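Local coordinates for protein CaaX farnesyltransferase beta subunit Ram1 (Aspergillus fumigatus, PDB 4L9P) that probably catalyses, together with its alpha subunit, the transfer of a farnesyl group from farnesyl diphosphate to a cysteine near the C-terminus of target proteins, at residues Arg151-Tyr156 with Thr434-Thr439; Trp157-Leu162 with Glu167-Phe172. All coordinates share one frame; numbering follows the deposited sequence. Where two conformers were deposited one is given.

Interaction 1: Arg151-Tyr156 with Thr434-Thr439; sequences RPWMVY and TCYALT
The phenol oxygen of Tyr436 touches two aromatic side chains of the other helix, lying 3.6 Å from CE2 of Tyr156 and 3.8 Å from CZ3 of Trp153. Such reach is needed, because the short helical segments approach no closer than 11.8 Å between axes, at 40° between their directions. Relative to Tyr156 the oxygen sits at the ring edge, near the ring plane, and the two tyrosine side chains cross at about a right angle. Tyr156 extends this way because CG is anti to the backbone N (chi1 167°), which also brings its CD2 in plane to the edge of the Trp153 indole. Cys435 adds a sulfur to the group. Its SG is 4.2 Å from Tyr156 CE2, an oblique sulfur-aromatic contact 5.0 Å from the ring centroid, and the same sulfur stands over the centre of one face of the Tyr436 ring.

No direct hydrogen bond links the segments; a water does so instead. It donates to Tyr156 OH at 2.9 Å and lies 2.7 Å from Tyr436 OH, in the plane of the Tyr436 ring. Tyr156 OH has a second partner in Val499 O. On the Cys435 carbonyl, Thr439 N and, from above the carbonyl plane, Thr439 OG1 (2.8 Å) both donate.

Trp153 touches the bound farnesyl diphosphate analogue and the peptide, while Tyr436 packs near the zinc ligand Cys367 and meets the rings of Trp371 and His370. The chemistry is consistent with an aromatic cluster backing the toroid's substrate cavity, Trp153 its ligand-touching member, with buried hydroxyls joined through water and rings packed by edge, oblique and sulfur contacts.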
ATOM      1  N   ARG B 151      -2.460   1.552 -18.528  1.00  7.70           N
ATOM      2  CA  ARG B 151      -2.691   0.435 -19.447  1.00  7.63           C
ATOM      3  C   ARG B 151      -1.844  -0.798 -19.076  1.00  7.53           C
ATOM      4  O   ARG B 151      -2.345  -1.902 -19.091  1.00  8.59           O
ATOM      5  CB  ARG B 151      -2.557   0.848 -20.897  1.00  8.74           C
ATOM      6  CG  ARG B 151      -3.826   1.612 -21.331  1.00 10.75           C
ATOM      7  CD  ARG B 151      -3.800   1.966 -22.825  1.00 12.23           C
ATOM      8  NE  ARG B 151      -3.629   0.732 -23.610  1.00 11.88           N
ATOM      9  CZ  ARG B 151      -2.667   0.499 -24.481  1.00 13.63           C
ATOM     10  NH1 ARG B 151      -1.777   1.449 -24.785  1.00 14.70           N
ATOM     11  NH2 ARG B 151      -2.649  -0.679 -25.106  1.00 14.75           N
ATOM     12  N   PRO B 152      -0.570  -0.622 -18.700  1.00  7.42           N
ATOM     13  CA  PRO B 152       0.161  -1.858 -18.300  1.00  7.40           C
ATOM     14  C   PRO B 152      -0.423  -2.518 -17.086  1.00  6.96           C
ATOM     15  O   PRO B 152      -0.440  -3.779 -17.040  1.00  6.51           O
ATOM     16  CB  PRO B 152       1.594  -1.363 -18.054  1.00  8.54           C
ATOM     17  CG  PRO B 152       1.690  -0.142 -19.020  1.00  9.80           C
ATOM     18  CD  PRO B 152       0.323   0.548 -18.884  1.00  8.06           C
ATOM     19  N   TRP B 153      -0.896  -1.707 -16.123  1.00  6.55           N
ATOM     20  CA  TRP B 153      -1.614  -2.302 -14.995  1.00  6.08           C
ATOM     21  C   TRP B 153      -2.824  -3.114 -15.434  1.00  6.30           C
ATOM     22  O   TRP B 153      -3.100  -4.191 -14.876  1.00  6.59           O
ATOM     23  CB  TRP B 153      -2.103  -1.262 -14.013  1.00  6.10           C
ATOM     24  CG  TRP B 153      -1.096  -0.740 -13.056  1.00  6.23           C
ATOM     25  CD1 TRP B 153      -0.778   0.575 -12.854  1.00  9.25           C
ATOM     26  CD2 TRP B 153      -0.392  -1.483 -12.054  1.00  5.72           C
ATOM     27  NE1 TRP B 153       0.113   0.682 -11.815  1.00  8.90           N
ATOM     28  CE2 TRP B 153       0.381  -0.566 -11.308  1.00  7.40           C
ATOM     29  CE3 TRP B 153      -0.362  -2.830 -11.688  1.00  6.40           C
ATOM     30  CZ2 TRP B 153       1.177  -0.937 -10.234  1.00  7.25           C
ATOM     31  CZ3 TRP B 153       0.470  -3.208 -10.606  1.00  7.20           C
ATOM     32  CH2 TRP B 153       1.199  -2.259  -9.904  1.00  5.96           C
ATOM     33  N   MET B 154      -3.613  -2.607 -16.384  0.73  6.36           N
ATOM     34  CA  MET B 154      -4.833  -3.349 -16.797  0.73  7.18           C
ATOM     35  C   MET B 154      -4.472  -4.702 -17.421  0.73  6.69           C
ATOM     36  O   MET B 154      -5.230  -5.685 -17.286  0.73  7.41           O
ATOM     37  CB  MET B 154      -5.683  -2.507 -17.769  0.73  9.18           C
ATOM     38  CG  MET B 154      -5.995  -1.141 -17.146  0.73 11.39           C
ATOM     39  SD  MET B 154      -6.577   0.077 -18.308  0.73 16.67           S
ATOM     40  CE  MET B 154      -7.977  -0.850 -18.603  0.73 13.25           C
ATOM     41  N   VAL B 155      -3.322  -4.751 -18.091  1.00  7.11           N
ATOM     42  CA  VAL B 155      -2.838  -6.050 -18.614  1.00  6.84           C
ATOM     43  C   VAL B 155      -2.450  -6.974 -17.456  1.00  6.81           C
ATOM     44  O   VAL B 155      -2.910  -8.121 -17.387  1.00  7.02           O
ATOM     45  CB  VAL B 155      -1.630  -5.858 -19.568  1.00  7.51           C
ATOM     46  CG1 VAL B 155      -1.100  -7.245 -19.975  1.00  9.21           C
ATOM     47  CG2 VAL B 155      -2.072  -5.045 -20.803  1.00  8.97           C
ATOM     48  N   TYR B 156      -1.674  -6.460 -16.512  1.00  6.18           N
ATOM     49  CA  TYR B 156      -1.255  -7.251 -15.370  1.00  5.37           C
ATOM     50  C   TYR B 156      -2.448  -7.751 -14.553  1.00  5.22           C
ATOM     51  O   TYR B 156      -2.481  -8.931 -14.196  1.00  5.93           O
ATOM     52  CB  TYR B 156      -0.294  -6.437 -14.486  1.00  5.37           C
ATOM     53  CG  TYR B 156      -0.106  -7.115 -13.146  1.00  4.39           C
ATOM     54  CD1 TYR B 156       0.666  -8.325 -12.991  1.00  4.76           C
ATOM     55  CD2 TYR B 156      -0.733  -6.575 -12.015  1.00  4.72           C
ATOM     56  CE1 TYR B 156       0.732  -8.966 -11.712  1.00  5.61           C
ATOM     57  CE2 TYR B 156      -0.663  -7.216 -10.752  1.00  4.61           C
ATOM     58  CZ  TYR B 156       0.100  -8.386 -10.621  1.00  4.49           C
ATOM     59  OH  TYR B 156       0.179  -8.987  -9.400  1.00  6.04           O
ATOM     60  N   THR B 434     -10.752  -7.082  -8.804  1.00  5.37           N
ATOM     61  CA  THR B 434     -10.896  -8.497  -9.140  1.00  5.29           C
ATOM     62  C   THR B 434      -9.543  -9.194  -8.936  1.00  5.71           C
ATOM     63  O   THR B 434      -9.466 -10.244  -8.241  1.00  6.46           O
ATOM     64  CB  THR B 434     -11.356  -8.656 -10.616  1.00  6.51           C
ATOM     65  OG1 THR B 434     -12.618  -8.017 -10.759  1.00  6.12           O
ATOM     66  CG2 THR B 434     -11.484 -10.136 -10.973  1.00  7.52           C
ATOM     67  N   CYS B 435      -8.463  -8.638  -9.496  1.00  4.54           N
ATOM     68  CA  CYS B 435      -7.166  -9.243  -9.257  1.00  4.76           C
ATOM     69  C   CYS B 435      -6.825  -9.407  -7.760  1.00  3.91           C
ATOM     70  O   CYS B 435      -6.383 -10.499  -7.302  1.00  4.40           O
ATOM     71  CB  CYS B 435      -6.095  -8.344  -9.935  1.00  5.70           C
ATOM     72  SG  CYS B 435      -4.383  -8.787  -9.589  1.00  7.05           S
ATOM     73  N   TYR B 436      -6.959  -8.311  -6.998  1.00  3.62           N
ATOM     74  CA  TYR B 436      -6.451  -8.369  -5.629  1.00  3.56           C
ATOM     75  C   TYR B 436      -7.374  -9.109  -4.650  1.00  3.89           C
ATOM     76  O   TYR B 436      -6.856  -9.728  -3.717  1.00  4.34           O
ATOM     77  CB  TYR B 436      -6.050  -6.968  -5.124  1.00  3.65           C
ATOM     78  CG  TYR B 436      -4.804  -6.502  -5.877  1.00  4.33           C
ATOM     79  CD1 TYR B 436      -3.609  -7.256  -5.883  1.00  4.30           C
ATOM     80  CD2 TYR B 436      -4.825  -5.313  -6.611  1.00  4.35           C
ATOM     81  CE1 TYR B 436      -2.454  -6.829  -6.527  1.00  4.58           C
ATOM     82  CE2 TYR B 436      -3.693  -4.892  -7.271  1.00  4.02           C
ATOM     83  CZ  TYR B 436      -2.510  -5.613  -7.246  1.00  3.59           C
ATOM     84  OH  TYR B 436      -1.377  -5.188  -7.924  1.00  4.21           O
ATOM     85  N   ALA B 437      -8.693  -9.129  -4.894  1.00  3.97           N
ATOM     86  CA  ALA B 437      -9.543 -10.006  -4.067  1.00  4.35           C
ATOM     87  C   ALA B 437      -9.217 -11.476  -4.357  1.00  4.38           C
ATOM     88  O   ALA B 437      -9.124 -12.262  -3.409  1.00  5.09           O
ATOM     89  CB  ALA B 437     -11.006  -9.752  -4.332  1.00  5.42           C
ATOM     90  N   LEU B 438      -8.984 -11.829  -5.627  1.00  4.84           N
ATOM     91  CA  LEU B 438      -8.596 -13.211  -5.940  1.00  4.75           C
ATOM     92  C   LEU B 438      -7.244 -13.547  -5.337  1.00  4.95           C
ATOM     93  O   LEU B 438      -7.016 -14.640  -4.843  1.00  5.49           O
ATOM     94  CB  LEU B 438      -8.603 -13.449  -7.447  1.00  4.66           C
ATOM     95  CG  LEU B 438     -10.010 -13.424  -8.086  1.00  6.55           C
ATOM     96  CD1 LEU B 438      -9.815 -13.429  -9.609  1.00  7.22           C
ATOM     97  CD2 LEU B 438     -10.835 -14.639  -7.667  1.00  8.38           C
ATOM     98  N   THR B 439      -6.314 -12.588  -5.373  1.00  4.16           N
ATOM     99  CA  THR B 439      -4.967 -12.828  -4.849  1.00  5.26           C
ATOM    100  C   THR B 439      -5.068 -13.142  -3.346  1.00  4.52           C
ATOM    101  O   THR B 439      -4.466 -14.092  -2.829  1.00  5.28           O
ATOM    102  CB  THR B 439      -4.078 -11.596  -5.100  1.00  5.87           C
ATOM    103  OG1 THR B 439      -3.845 -11.455  -6.507  1.00  6.94           O
ATOM    104  CG2 THR B 439      -2.742 -11.780  -4.436  1.00  6.29           C
TER
HETATM  105  O   HOH W   1       0.749  -6.788  -7.639  1.00  6.53           O

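Interaction 2: Trp157-Leu162 with Glu167-Phe172; sequences WALAGL and EDVTRF
Between Glu167 and Val169, which press against Leu162 of the preceding helix, Asp168 OD1 is gripped by two donors of one residue. Thr170 OG1 approaches on the syn lone pair at 2.6 Å, whereas Thr170 N comes in at 2.9 Å from above the carboxylate plane, 36° out of it. The backbone bond closes an Asx turn.

Across the contact the polar link is a single backbone bond: Glu167 N donates to Leu162 O over 2.9 Å, at 157° and tilted 28° from the carbonyl plane. It occupies a carbonyl close to the end of helix 151-164. The Glu167 chain bends at chi2, and its carboxylate is turned away to Tyr134 OH, which Arg171 also reaches.

The remaining contacts are apolar. Leu159 CD2 is the branch that touches both Val169, 3.9 Å from its CB, and Phe172, 4.0 Å from its CD2. With CG of Leu159 beside the backbone N and anti to the carbonyl carbon, the side chain carries this branch to the loop. The methyl meets the phenyl ring obliquely. Leu162 contributes CB, 3.9 Å from Val169 CG1, and CD1, 4.3 Å from Phe172 CE2. Phe172 also packs on Leu44 of the alpha subunit.

Taken together, the connection packs back on its own helix through apolar side chains, with one main-chain bond at Glu167, and the Asp168-Thr170 bonds shape its outer side before helix 173-183 begins.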
ATOM      1  N   TRP B 157      -3.370  -6.863 -14.181  1.00  5.31           N
ATOM      2  CA  TRP B 157      -4.476  -7.290 -13.288  1.00  4.77           C
ATOM      3  C   TRP B 157      -5.281  -8.393 -13.944  1.00  5.22           C
ATOM      4  O   TRP B 157      -5.719  -9.374 -13.282  1.00  6.88           O
ATOM      5  CB  TRP B 157      -5.445  -6.107 -13.002  1.00  5.17           C
ATOM      6  CG  TRP B 157      -4.765  -5.020 -12.188  1.00  5.48           C
ATOM      7  CD1 TRP B 157      -3.867  -5.192 -11.166  1.00  6.36           C
ATOM      8  CD2 TRP B 157      -5.000  -3.619 -12.289  1.00  6.35           C
ATOM      9  NE1 TRP B 157      -3.477  -3.954 -10.681  1.00  7.64           N
ATOM     10  CE2 TRP B 157      -4.161  -2.982 -11.352  1.00  7.65           C
ATOM     11  CE3 TRP B 157      -5.827  -2.830 -13.127  1.00  8.61           C
ATOM     12  CZ2 TRP B 157      -4.119  -1.581 -11.215  1.00  9.08           C
ATOM     13  CZ3 TRP B 157      -5.790  -1.425 -12.984  1.00  9.68           C
ATOM     14  CH2 TRP B 157      -4.934  -0.842 -12.031  1.00  9.75           C
ATOM     15  N   ALA B 158      -5.540  -8.265 -15.249  1.00  5.45           N
ATOM     16  CA  ALA B 158      -6.343  -9.296 -15.957  1.00  6.26           C
ATOM     17  C   ALA B 158      -5.538 -10.599 -16.061  1.00  6.63           C
ATOM     18  O   ALA B 158      -6.095 -11.678 -15.792  1.00  7.08           O
ATOM     19  CB  ALA B 158      -6.751  -8.778 -17.330  1.00  8.33           C
ATOM     20  N   LEU B 159      -4.255 -10.546 -16.457  1.00  6.92           N
ATOM     21  CA  LEU B 159      -3.504 -11.816 -16.553  1.00  6.69           C
ATOM     22  C   LEU B 159      -3.382 -12.482 -15.180  1.00  6.52           C
ATOM     23  O   LEU B 159      -3.484 -13.714 -15.093  1.00  7.55           O
ATOM     24  CB  LEU B 159      -2.106 -11.562 -17.120  1.00  7.77           C
ATOM     25  CG  LEU B 159      -2.089 -11.130 -18.580  1.00  8.92           C
ATOM     26  CD1 LEU B 159      -0.653 -10.721 -18.955  1.00  9.91           C
ATOM     27  CD2 LEU B 159      -2.627 -12.299 -19.492  1.00 11.18           C
ATOM     28  N   ALA B 160      -3.108 -11.708 -14.149  1.00  5.91           N
ATOM     29  CA  ALA B 160      -2.998 -12.268 -12.810  1.00  5.33           C
ATOM     30  C   ALA B 160      -4.318 -12.934 -12.387  1.00  5.63           C
ATOM     31  O   ALA B 160      -4.294 -14.075 -11.892  1.00  5.79           O
ATOM     32  CB  ALA B 160      -2.646 -11.151 -11.791  1.00  5.46           C
ATOM     33  N   GLY B 161      -5.471 -12.284 -12.600  1.00  5.42           N
ATOM     34  CA  GLY B 161      -6.752 -12.927 -12.263  1.00  6.38           C
ATOM     35  C   GLY B 161      -6.996 -14.206 -13.053  1.00  5.88           C
ATOM     36  O   GLY B 161      -7.446 -15.193 -12.490  1.00  6.52           O
ATOM     37  N   LEU B 162      -6.693 -14.164 -14.344  1.00  6.03           N
ATOM     38  CA  LEU B 162      -6.829 -15.380 -15.166  1.00  7.22           C
ATOM     39  C   LEU B 162      -5.910 -16.497 -14.671  1.00  7.67           C
ATOM     40  O   LEU B 162      -6.315 -17.678 -14.623  1.00  8.69           O
ATOM     41  CB  LEU B 162      -6.522 -15.054 -16.624  1.00  8.56           C
ATOM     42  CG  LEU B 162      -7.528 -14.097 -17.266  1.00  9.47           C
ATOM     43  CD1 LEU B 162      -6.994 -13.626 -18.676  1.00 11.98           C
ATOM     44  CD2 LEU B 162      -8.917 -14.718 -17.377  1.00  9.89           C
ATOM     45  N   GLU B 167      -6.324 -20.415 -15.651  1.00 11.46           N
ATOM     46  CA  GLU B 167      -6.122 -20.350 -17.098  1.00 11.95           C
ATOM     47  C   GLU B 167      -4.668 -20.448 -17.490  1.00 13.07           C
ATOM     48  O   GLU B 167      -3.761 -20.014 -16.740  1.00 13.45           O
ATOM     49  CB  GLU B 167      -6.697 -19.089 -17.720  1.00 12.87           C
ATOM     50  CG  GLU B 167      -8.158 -18.880 -17.371  1.00 13.23           C
ATOM     51  CD  GLU B 167      -9.047 -19.842 -18.114  1.00 13.86           C
ATOM     52  OE1 GLU B 167      -9.426 -19.545 -19.278  1.00 14.72           O
ATOM     53  OE2 GLU B 167      -9.371 -20.929 -17.551  1.00 15.64           O
ATOM     54  N   ASP B 168      -4.455 -20.956 -18.706  1.00 14.46           N
ATOM     55  CA  ASP B 168      -3.124 -20.939 -19.292  1.00 15.27           C
ATOM     56  C   ASP B 168      -3.086 -19.638 -20.093  1.00 14.75           C
ATOM     57  O   ASP B 168      -3.859 -19.493 -20.998  1.00 16.31           O
ATOM     58  CB  ASP B 168      -2.995 -22.139 -20.255  1.00 17.46           C
ATOM     59  CG  ASP B 168      -1.718 -22.152 -21.027  1.00 20.66           C
ATOM     60  OD1 ASP B 168      -0.904 -21.228 -20.974  1.00 20.69           O
ATOM     61  OD2 ASP B 168      -1.531 -23.135 -21.752  1.00 23.23           O
ATOM     62  N   VAL B 169      -2.226 -18.679 -19.738  1.00 13.31           N
ATOM     63  CA  VAL B 169      -2.203 -17.395 -20.443  1.00 13.93           C
ATOM     64  C   VAL B 169      -1.077 -17.326 -21.501  1.00 15.42           C
ATOM     65  O   VAL B 169      -0.783 -16.241 -22.013  1.00 15.54           O
ATOM     66  CB  VAL B 169      -2.104 -16.192 -19.481  1.00 13.16           C
ATOM     67  CG1 VAL B 169      -3.342 -16.158 -18.543  1.00 13.29           C
ATOM     68  CG2 VAL B 169      -0.820 -16.244 -18.667  1.00 13.26           C
ATOM     69  N   THR B 170      -0.470 -18.474 -21.817  1.00 17.01           N
ATOM     70  CA  THR B 170       0.537 -18.584 -22.892  1.00 19.32           C
ATOM     71  C   THR B 170       0.041 -17.955 -24.177  1.00 18.29           C
ATOM     72  O   THR B 170       0.812 -17.377 -24.920  1.00 17.79           O
ATOM     73  CB  THR B 170       0.864 -20.092 -23.198  1.00 23.10           C
ATOM     74  OG1 THR B 170       1.414 -20.649 -22.018  1.00 26.48           O
ATOM     75  CG2 THR B 170       1.885 -20.217 -24.312  1.00 25.38           C
ATOM     76  N   ARG B 171      -1.239 -18.120 -24.488  1.00 17.32           N
ATOM     77  CA  ARG B 171      -1.730 -17.639 -25.768  1.00 18.87           C
ATOM     78  C   ARG B 171      -1.707 -16.144 -25.870  1.00 17.04           C
ATOM     79  O   ARG B 171      -1.873 -15.643 -26.957  1.00 18.03           O
ATOM     80  CB  ARG B 171      -3.128 -18.147 -26.068  1.00 21.02           C
ATOM     81  CG  ARG B 171      -4.184 -17.664 -25.035  1.00 22.68           C
ATOM     82  CD  ARG B 171      -5.511 -18.352 -25.390  1.00 25.09           C
ATOM     83  NE  ARG B 171      -6.504 -18.235 -24.327  1.00 27.02           N
ATOM     84  CZ  ARG B 171      -7.724 -18.767 -24.392  1.00 27.28           C
ATOM     85  NH1 ARG B 171      -8.101 -19.464 -25.482  1.00 27.22           N
ATOM     86  NH2 ARG B 171      -8.572 -18.620 -23.375  1.00 27.50           N
ATOM     87  N   PHE B 172      -1.472 -15.428 -24.760  1.00 14.78           N
ATOM     88  CA  PHE B 172      -1.362 -13.966 -24.804  1.00 13.14           C
ATOM     89  C   PHE B 172       0.062 -13.470 -25.092  1.00 13.59           C
ATOM     90  O   PHE B 172       0.259 -12.245 -25.110  1.00 14.13           O
ATOM     91  CB  PHE B 172      -1.849 -13.328 -23.488  1.00 12.35           C
ATOM     92  CG  PHE B 172      -3.360 -13.330 -23.375  1.00 13.58           C
ATOM     93  CD1 PHE B 172      -4.137 -12.383 -24.049  1.00 15.13           C
ATOM     94  CD2 PHE B 172      -4.020 -14.285 -22.643  1.00 16.90           C
ATOM     95  CE1 PHE B 172      -5.539 -12.371 -23.947  1.00 16.68           C
ATOM     96  CE2 PHE B 172      -5.418 -14.286 -22.572  1.00 18.25           C
ATOM     97  CZ  PHE B 172      -6.177 -13.357 -23.224  1.00 17.85           C
TER

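How the interactions relate
Helix 151-164 serves both interactions, its first half in interaction 1 and its second in interaction 2. Both contacts are buried, but interaction 1 lies nearer the centre of the chain (its centre about 10 Å away, against about 16 Å for interaction 2) and joins distant parts of the sequence. Its chemistry is aromatic, with sulfur and a bridging water, near the bound ligand and the zinc site. Interaction 2 is local: apolar packing of leucines on a valine and a phenylalanine, plus a main-chain bond, away from the annotated sites and with Asp168 exposed on its outer side. The two also meet directly, as Cys435 CB lies 3.5 Å from Trp157 O and Cys435 SG 3.7 Å from Ala160 CB.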